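Local coordinates for protein similarities with probable monooxygenase (Photorhabdus luminescens, PDB 4HB9) that binds FAD and is probably a flavin-dependent monooxygenase resembling aromatic ring hydroxylases, with a likely role in stilbene epoxidation, at residues 45-50 / 107-112; 189-194 / 241-246. All coordinates share one frame; numbering follows the deposited sequence.

Interaction 1 (45-50 / 107-112). With FAD (flavin-adenine dinucleotide), chain B; EDO (1,2-ethanediol), chain D.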
loop_
_atom_site.group_PDB
_atom_site.type_symbol
_atom_site.label_atom_id
_atom_site.label_comp_id
_atom_site.label_asym_id
_atom_site.label_seq_id
_atom_site.Cartn_x
_atom_site.Cartn_y
_atom_site.Cartn_z
ATOM N N ILE A 45 3.232 -1.447 -7.546
ATOM C CA ILE A 45 3.786 -1.626 -6.207
ATOM C C ILE A 45 5.228 -2.086 -6.381
ATOM O O ILE A 45 5.521 -2.908 -7.235
ATOM C CB ILE A 45 2.938 -2.631 -5.427
ATOM C CG1 ILE A 45 1.647 -1.931 -5.000
ATOM C CG2 ILE A 45 3.659 -3.155 -4.162
ATOM C CD1 ILE A 45 0.541 -2.882 -4.742
ATOM N N HIS A 46 6.130 -1.518 -5.595
ATOM C CA HIS A 46 7.512 -1.949 -5.561
ATOM C C HIS A 46 7.701 -2.814 -4.341
ATOM O O HIS A 46 7.433 -2.368 -3.246
ATOM C CB HIS A 46 8.421 -0.742 -5.479
ATOM C CG HIS A 46 8.377 0.103 -6.705
ATOM N ND1 HIS A 46 9.044 1.303 -6.809
ATOM C CD2 HIS A 46 7.763 -0.097 -7.895
ATOM C CE1 HIS A 46 8.828 1.814 -8.012
ATOM N NE2 HIS A 46 8.055 0.985 -8.691
ATOM N N ILE A 47 8.130 -4.045 -4.556
ATOM C CA ILE A 47 8.329 -5.005 -3.486
ATOM C C ILE A 47 9.787 -5.000 -3.019
ATOM O O ILE A 47 10.733 -5.101 -3.827
ATOM C CB ILE A 47 7.874 -6.405 -3.944
ATOM C CG1 ILE A 47 6.371 -6.404 -4.246
ATOM C CG2 ILE A 47 8.263 -7.485 -2.930
ATOM C CD1 ILE A 47 5.465 -6.136 -3.065
ATOM N N ASN A 48 9.985 -4.837 -1.713
ATOM C CA ASN A 48 11.336 -4.836 -1.168
ATOM C C ASN A 48 11.653 -6.180 -0.519
ATOM O O ASN A 48 10.894 -7.131 -0.680
ATOM C CB ASN A 48 11.514 -3.657 -0.219
ATOM C CG ASN A 48 10.708 -3.801 1.065
ATOM O OD1 ASN A 48 10.266 -4.872 1.439
ATOM N ND2 ASN A 48 10.505 -2.704 1.725
ATOM N N SER A 49 12.775 -6.279 0.196
ATOM C CA SER A 49 13.210 -7.570 0.711
ATOM C C SER A 49 12.239 -8.178 1.724
ATOM O O SER A 49 12.096 -9.407 1.788
ATOM C CB SER A 49 14.628 -7.492 1.287
ATOM O OG SER A 49 14.639 -6.724 2.464
ATOM N N PHE A 50 11.530 -7.338 2.467
ATOM C CA PHE A 50 10.564 -7.818 3.450
ATOM C C PHE A 50 9.332 -8.383 2.767
ATOM O O PHE A 50 8.886 -9.474 3.102
ATOM C CB PHE A 50 10.172 -6.714 4.448
ATOM C CG PHE A 50 11.318 -6.213 5.286
ATOM C CD1 PHE A 50 11.771 -6.943 6.381
ATOM C CD2 PHE A 50 11.935 -5.000 4.993
ATOM C CE1 PHE A 50 12.830 -6.487 7.159
ATOM C CE2 PHE A 50 13.001 -4.539 5.767
ATOM C CZ PHE A 50 13.440 -5.284 6.850
ATOM N N LEU A 107 11.498 -5.258 -6.702
ATOM C CA LEU A 107 10.658 -5.897 -7.689
ATOM C C LEU A 107 9.430 -5.042 -7.951
ATOM O O LEU A 107 8.735 -4.635 -7.024
ATOM C CB LEU A 107 10.260 -7.283 -7.205
ATOM C CG LEU A 107 11.461 -8.227 -7.117
ATOM C CD1 LEU A 107 11.129 -9.453 -6.281
ATOM C CD2 LEU A 107 11.886 -8.632 -8.510
ATOM N N SER A 108 9.155 -4.804 -9.215
ATOM C CA SER A 108 8.093 -3.922 -9.627
ATOM C C SER A 108 6.990 -4.752 -10.263
ATOM O O SER A 108 7.253 -5.591 -11.103
ATOM C CB SER A 108 8.652 -2.863 -10.589
ATOM O OG SER A 108 7.617 -2.055 -11.107
ATOM N N ILE A 109 5.759 -4.564 -9.801
ATOM C CA ILE A 109 4.607 -5.289 -10.331
ATOM C C ILE A 109 3.379 -4.372 -10.293
ATOM O O ILE A 109 3.344 -3.411 -9.525
ATOM C CB ILE A 109 4.390 -6.601 -9.538
ATOM C CG1 ILE A 109 3.345 -7.504 -10.222
ATOM C CG2 ILE A 109 4.113 -6.272 -8.077
ATOM C CD1 ILE A 109 3.259 -8.923 -9.669
ATOM N N SER A 110 2.377 -4.627 -11.136
ATOM C CA SER A 110 1.163 -3.839 -11.048
ATOM C C SER A 110 0.390 -4.318 -9.830
ATOM O O SER A 110 0.485 -5.484 -9.448
ATOM C CB SER A 110 0.289 -3.965 -12.303
ATOM O OG SER A 110 -0.175 -5.290 -12.463
ATOM N N ARG A 111 -0.363 -3.415 -9.219
ATOM C CA ARG A 111 -1.285 -3.830 -8.156
ATOM C C ARG A 111 -2.272 -4.870 -8.657
ATOM O O ARG A 111 -2.536 -5.867 -7.961
ATOM C CB ARG A 111 -2.023 -2.660 -7.532
ATOM C CG ARG A 111 -2.953 -3.162 -6.432
ATOM C CD ARG A 111 -3.563 -2.085 -5.571
ATOM N NE ARG A 111 -4.388 -2.698 -4.525
ATOM C CZ ARG A 111 -4.092 -2.727 -3.219
ATOM N NH1 ARG A 111 -2.995 -2.161 -2.757
ATOM N NH2 ARG A 111 -4.907 -3.352 -2.375
ATOM N N THR A 112 -2.793 -4.691 -9.867
ATOM C CA THR A 112 -3.780 -5.653 -10.394
ATOM C C THR A 112 -3.189 -7.072 -10.527
ATOM O O THR A 112 -3.798 -8.031 -10.079
ATOM C CB THR A 112 -4.471 -5.202 -11.696
ATOM O OG1 THR A 112 -5.404 -6.214 -12.112
ATOM C CG2 THR A 112 -3.474 -4.980 -12.822
HETATM P PA FAD B . -5.611 -3.066 1.406
HETATM O O1A FAD B . -4.666 -3.754 0.457
HETATM O O2A FAD B . -6.184 -1.703 1.214
HETATM O O5B FAD B . -6.816 -4.075 1.710
HETATM C C5B FAD B . -7.897 -3.731 2.557
HETATM C C4B FAD B . -9.030 -4.648 2.142
HETATM O O4B FAD B . -10.067 -4.578 3.138
HETATM C C3B FAD B . -9.657 -4.277 0.784
HETATM O O3B FAD B . -9.847 -5.429 -0.040
HETATM C C2B FAD B . -10.972 -3.651 1.200
HETATM O O2B FAD B . -12.019 -3.751 0.252
HETATM C C1B FAD B . -11.300 -4.461 2.463
HETATM N N9A FAD B . -12.235 -3.839 3.402
HETATM C C8A FAD B . -12.221 -2.560 3.864
HETATM N N7A FAD B . -13.207 -2.362 4.785
HETATM C C5A FAD B . -13.859 -3.540 4.896
HETATM C C6A FAD B . -15.013 -4.004 5.689
HETATM N N6A FAD B . -15.616 -3.101 6.497
HETATM N N1A FAD B . -15.424 -5.280 5.540
HETATM C C2A FAD B . -14.772 -6.140 4.723
HETATM N N3A FAD B . -13.710 -5.795 3.968
HETATM C C4A FAD B . -13.216 -4.514 4.019
HETATM N N1 FAD B . 3.182 0.011 -1.006
HETATM C C2 FAD B . 4.434 -0.472 -1.175
HETATM O O2 FAD B . 4.983 -1.216 -0.290
HETATM N N3 FAD B . 5.124 -0.182 -2.294
HETATM C C4 FAD B . 4.686 0.617 -3.272
HETATM O O4 FAD B . 5.405 0.842 -4.282
HETATM C C4X FAD B . 3.354 1.214 -3.141
HETATM N N5 FAD B . 2.820 2.028 -4.096
HETATM C C5X FAD B . 1.588 2.556 -3.915
HETATM C C6 FAD B . 1.039 3.408 -4.867
HETATM C C7 FAD B . -0.235 3.959 -4.706
HETATM C C7M FAD B . -0.832 4.887 -5.746
HETATM C C8 FAD B . -1.014 3.644 -3.497
HETATM C C8M FAD B . -2.401 4.214 -3.298
HETATM C C9 FAD B . -0.470 2.792 -2.540
HETATM C C9A FAD B . 0.797 2.229 -2.690
HETATM N N10 FAD B . 1.343 1.367 -1.712
HETATM C C10 FAD B . 2.620 0.850 -1.903
HETATM C "C1'" FAD B . 0.634 1.044 -0.457
HETATM C "C2'" FAD B . -0.142 -0.270 -0.527
HETATM O "O2'" FAD B . -0.960 -0.319 -1.684
HETATM C "C3'" FAD B . -1.018 -0.393 0.718
HETATM O "O3'" FAD B . -0.254 0.008 1.855
HETATM C "C4'" FAD B . -1.473 -1.832 0.911
HETATM O "O4'" FAD B . -2.554 -2.063 0.026
HETATM C "C5'" FAD B . -1.934 -2.109 2.326
HETATM O "O5'" FAD B . -2.331 -3.464 2.376
HETATM P P FAD B . -3.584 -3.839 3.314
HETATM O O1P FAD B . -3.803 -5.313 3.065
HETATM O O2P FAD B . -3.322 -3.325 4.705
HETATM O O3P FAD B . -4.857 -2.995 2.822
HETATM C C1 EDO D . 15.855 -4.047 0.538
HETATM O O1 EDO D . 14.861 -4.125 -0.497
HETATM C C2 EDO D . 15.412 -3.144 1.691
HETATM O O2 EDO D . 14.175 -3.593 2.265
#

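Interaction 2 (189-194 / 241-246)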
loop_
_atom_site.group_PDB
_atom_site.type_symbol
_atom_site.label_atom_id
_atom_site.label_comp_id
_atom_site.label_asym_id
_atom_site.label_seq_id
_atom_site.Cartn_x
_atom_site.Cartn_y
_atom_site.Cartn_z
ATOM N N ARG A 189 0.601 9.533 -13.711
ATOM C CA ARG A 189 1.337 8.544 -14.464
ATOM C C ARG A 189 1.283 8.891 -15.927
ATOM O O ARG A 189 0.294 9.443 -16.410
ATOM C CB ARG A 189 0.757 7.140 -14.241
ATOM C CG ARG A 189 -0.661 6.950 -14.781
ATOM C CD ARG A 189 -1.231 5.559 -14.539
ATOM N NE ARG A 189 -2.239 5.257 -15.577
ATOM C CZ ARG A 189 -2.653 4.039 -15.934
ATOM N NH1 ARG A 189 -2.239 2.957 -15.297
ATOM N NH2 ARG A 189 -3.513 3.888 -16.953
ATOM N N ALA A 190 2.334 8.516 -16.639
ATOM C CA ALA A 190 2.374 8.689 -18.081
ATOM C C ALA A 190 2.876 7.423 -18.739
ATOM O O ALA A 190 3.953 6.946 -18.407
ATOM C CB ALA A 190 3.275 9.853 -18.426
ATOM N N ARG A 191 2.110 6.899 -19.688
ATOM C CA ARG A 191 2.502 5.676 -20.396
ATOM C C ARG A 191 3.784 5.874 -21.208
ATOM O O ARG A 191 3.918 6.857 -21.965
ATOM C CB ARG A 191 1.379 5.232 -21.295
ATOM C CG ARG A 191 1.643 3.901 -21.951
ATOM C CD ARG A 191 0.417 3.407 -22.682
ATOM N NE ARG A 191 0.723 2.154 -23.341
ATOM C CZ ARG A 191 -0.030 1.605 -24.289
ATOM N NH1 ARG A 191 -1.143 2.196 -24.697
ATOM N NH2 ARG A 191 0.336 0.460 -24.834
ATOM N N LEU A 192 4.735 4.965 -21.053
ATOM C CA LEU A 192 5.990 5.042 -21.802
ATOM C C LEU A 192 5.809 4.429 -23.169
ATOM O O LEU A 192 6.228 3.295 -23.426
ATOM C CB LEU A 192 7.139 4.345 -21.091
ATOM C CG LEU A 192 7.842 5.245 -20.095
ATOM C CD1 LEU A 192 8.839 4.465 -19.246
ATOM C CD2 LEU A 192 8.547 6.393 -20.821
ATOM N N THR A 193 5.163 5.201 -24.032
ATOM C CA THR A 193 4.870 4.785 -25.383
ATOM C C THR A 193 6.155 4.970 -26.197
ATOM O O THR A 193 7.112 5.628 -25.747
ATOM C CB THR A 193 3.799 5.693 -26.004
ATOM O OG1 THR A 193 4.278 7.032 -25.948
ATOM C CG2 THR A 193 2.482 5.614 -25.273
ATOM N N PRO A 194 6.179 4.423 -27.423
ATOM C CA PRO A 194 7.294 4.709 -28.332
ATOM C C PRO A 194 7.556 6.214 -28.492
ATOM O O PRO A 194 8.695 6.659 -28.406
ATOM C CB PRO A 194 6.833 4.065 -29.651
ATOM C CG PRO A 194 5.967 2.949 -29.219
ATOM C CD PRO A 194 5.247 3.436 -27.985
ATOM N N ASP A 241 1.755 -2.205 -19.009
ATOM C CA ASP A 241 2.856 -1.478 -19.641
ATOM C C ASP A 241 3.616 -0.696 -18.580
ATOM O O ASP A 241 3.196 -0.631 -17.402
ATOM C CB ASP A 241 2.311 -0.547 -20.726
ATOM C CG ASP A 241 3.340 -0.212 -21.836
ATOM O OD1 ASP A 241 4.524 -0.630 -21.787
ATOM O OD2 ASP A 241 2.939 0.535 -22.748
ATOM N N ASN A 242 4.739 -0.138 -19.008
ATOM C CA ASN A 242 5.554 0.749 -18.206
ATOM C C ASN A 242 4.984 2.162 -18.210
ATOM O O ASN A 242 4.605 2.698 -19.273
ATOM C CB ASN A 242 6.997 0.784 -18.749
ATOM C CG ASN A 242 7.632 -0.592 -18.836
ATOM O OD1 ASN A 242 7.968 -1.070 -19.926
ATOM N ND2 ASN A 242 7.808 -1.229 -17.706
ATOM N N PHE A 243 4.918 2.748 -17.012
ATOM C CA PHE A 243 4.474 4.109 -16.824
ATOM C C PHE A 243 5.537 4.848 -16.038
ATOM O O PHE A 243 6.080 4.295 -15.064
ATOM C CB PHE A 243 3.159 4.150 -16.028
ATOM C CG PHE A 243 1.953 3.804 -16.846
ATOM C CD1 PHE A 243 1.131 4.797 -17.354
ATOM C CD2 PHE A 243 1.642 2.479 -17.113
ATOM C CE1 PHE A 243 0.032 4.490 -18.129
ATOM C CE2 PHE A 243 0.560 2.165 -17.927
ATOM C CZ PHE A 243 -0.260 3.175 -18.405
ATOM N N ILE A 244 5.809 6.096 -16.429
ATOM C CA ILE A 244 6.533 6.995 -15.542
ATOM C C ILE A 244 5.518 7.483 -14.516
ATOM O O ILE A 244 4.379 7.829 -14.855
ATOM C CB ILE A 244 7.203 8.172 -16.290
ATOM C CG1 ILE A 244 8.229 7.619 -17.268
ATOM C CG2 ILE A 244 7.854 9.138 -15.305
ATOM C CD1 ILE A 244 9.024 8.662 -18.031
ATOM N N VAL A 245 5.910 7.461 -13.259
ATOM C CA VAL A 245 5.086 8.015 -12.225
ATOM C C VAL A 245 5.789 9.248 -11.721
ATOM O O VAL A 245 7.001 9.230 -11.492
ATOM C CB VAL A 245 4.745 7.012 -11.084
ATOM C CG1 VAL A 245 5.947 6.236 -10.562
ATOM C CG2 VAL A 245 4.047 7.733 -9.930
ATOM N N TRP A 246 5.030 10.319 -11.549
ATOM C CA TRP A 246 5.556 11.533 -10.893
ATOM C C TRP A 246 4.726 11.892 -9.673
ATOM O O TRP A 246 3.497 11.668 -9.625
ATOM C CB TRP A 246 5.653 12.701 -11.861
ATOM C CG TRP A 246 4.387 13.065 -12.565
ATOM C CD1 TRP A 246 3.978 12.618 -13.787
ATOM C CD2 TRP A 246 3.336 13.917 -12.084
ATOM N NE1 TRP A 246 2.761 13.143 -14.105
ATOM C CE2 TRP A 246 2.334 13.946 -13.085
ATOM C CE3 TRP A 246 3.146 14.658 -10.922
ATOM C CZ2 TRP A 246 1.185 14.695 -12.963
ATOM C CZ3 TRP A 246 1.987 15.385 -10.786
ATOM C CH2 TRP A 246 1.014 15.399 -11.799
HETATM O O HOH W 1 4.491 1.192 -24.698
HETATM O O HOH W 2 7.212 0.856 -22.252
#

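Interaction 1 (45-50 / 107-112)
Ile45 and Arg111 meet over a short hydrocarbon contact from which the arginine runs on to the cofactor. Arg111 CB packs 3.8 Å from Ile45 CD1, and CG touches the same methyl. CG is anti to the backbone N (chi1 -180°) and the chain stays extended to NE, which carries the guanidinium clear of the sheet to FAD. There NH1 donates to ribityl O4' at 2.8 Å, almost straight at 173°, while NH2 reaches the phosphate oxygen O1A at 2.9 Å in the guanidinium plane. Two bonds from one flat group thus fix its rotation and probably offset some of the pyrophosphate charge. The isoleucine is shared between protein and cofactor: its CD1 serves Arg111, whereas its CG1 lies 4.0 Å from FAD C4X, against the isoalloxazine.

Behind these side chains, beside the Rossmann-like core that binds FAD, a small three-stranded antiparallel sheet carries these flavin contacts; in it strand 106-110 runs between strands 44-47 and 72-74. Ile45 pairs with Ile109 and Ile47 with Leu107 as hydrogen-bonded pairs, the shortest bond being Ile47 N to Leu107 O at 2.6 Å. Strand 106-110 passes directly into helix 111-119, N-capped by Ser110, so that Arg111 springs from the first turn.

His46, in the non-hydrogen-bonded pair with Ser108, reads the flavin through its backbone. Its N donates to FAD O4 at 2.8 Å, and its O takes a weak bond of 3.3 Å from FAD N3 as well as one from Asn332 ND2. The imidazole turns to the other side of the sheet from Ile45 and Ile47, passing Ser108 OG with CD2, and NE2 is hydrogen-bonded to Met224 O. Ile47, Leu107 and Ile109 rest on Phe67 of helix 61-70.

Interaction 2 (189-194 / 241-246)
Phe243 lies between two arginines of strand 179-191, one over each face. The guanidinium of Arg189 lies flat on one face of the ring, planes 17° apart and centres 3.9 Å apart, in an off-centre cation-pi stack. From the opposite face comes the aliphatic part of Arg191, with CB 3.5 Å from Phe243 CE1. Arg189 holds CG between the backbone N and the carbonyl carbon (chi1 66°), which sends the extended chain obliquely across the ring, past CD1 to the CE1-CZ side.

Arg191 NE donates to Asp241 OD2 at 2.8 Å, in the guanidinium plane and on the anti lone pair of the oxygen. The salt bridge comes from the NE side of the guanidinium and falls on one carboxylate oxygen: the two planes stand 79° apart, and NH2 adds a weak 3.3 Å bond to the same OD2. Water 1 donates to this oxygen too, linking it to Leu192 O.

These residues sit on adjoining antiparallel strands of a large mixed sheet, consistent with the substrate-domain sheet of p-hydroxybenzoate hydroxylase-like flavoproteins. Ala190 and Ile244 form the hydrogen-bonded pair, and Leu192 N extends the ladder to Asn242 O at 2.9 Å before the chain leaves through an inverse gamma turn centred there. On the face away from Phe243, Leu192 CD2 packs 3.6 Å from Ile244 CD1, and Leu285 of helix 280-287 covers Ala190 and Ile244.

Outermost are the groups that position the buried Arg189: Asp290 forms a salt bridge with NE, and the carbonyls of Gly42 and Pro228 accept from NH1.

In the fold
Interaction 1 lies on the flavin itself, with Ile45, His46 and Arg111 lining the FAD pocket, whereas interaction 2 belongs to the larger mixed sheet beyond it. Their centres are 16 Å apart and their nearest atoms about 6 Å, so they do not touch. Two indirect routes join them. Met224 of strand 218-228, the residue that receives His46, is also touched by the side chain of Asn242. Gly42, held by Arg189, precedes Tyr43, whose backbone is bonded to that of Arg111; the side chains of Arg189 and Arg111 remain about 10 Å apart. The side chain of Val245 is about 6 Å from that of His46 and about 7 Å from FAD.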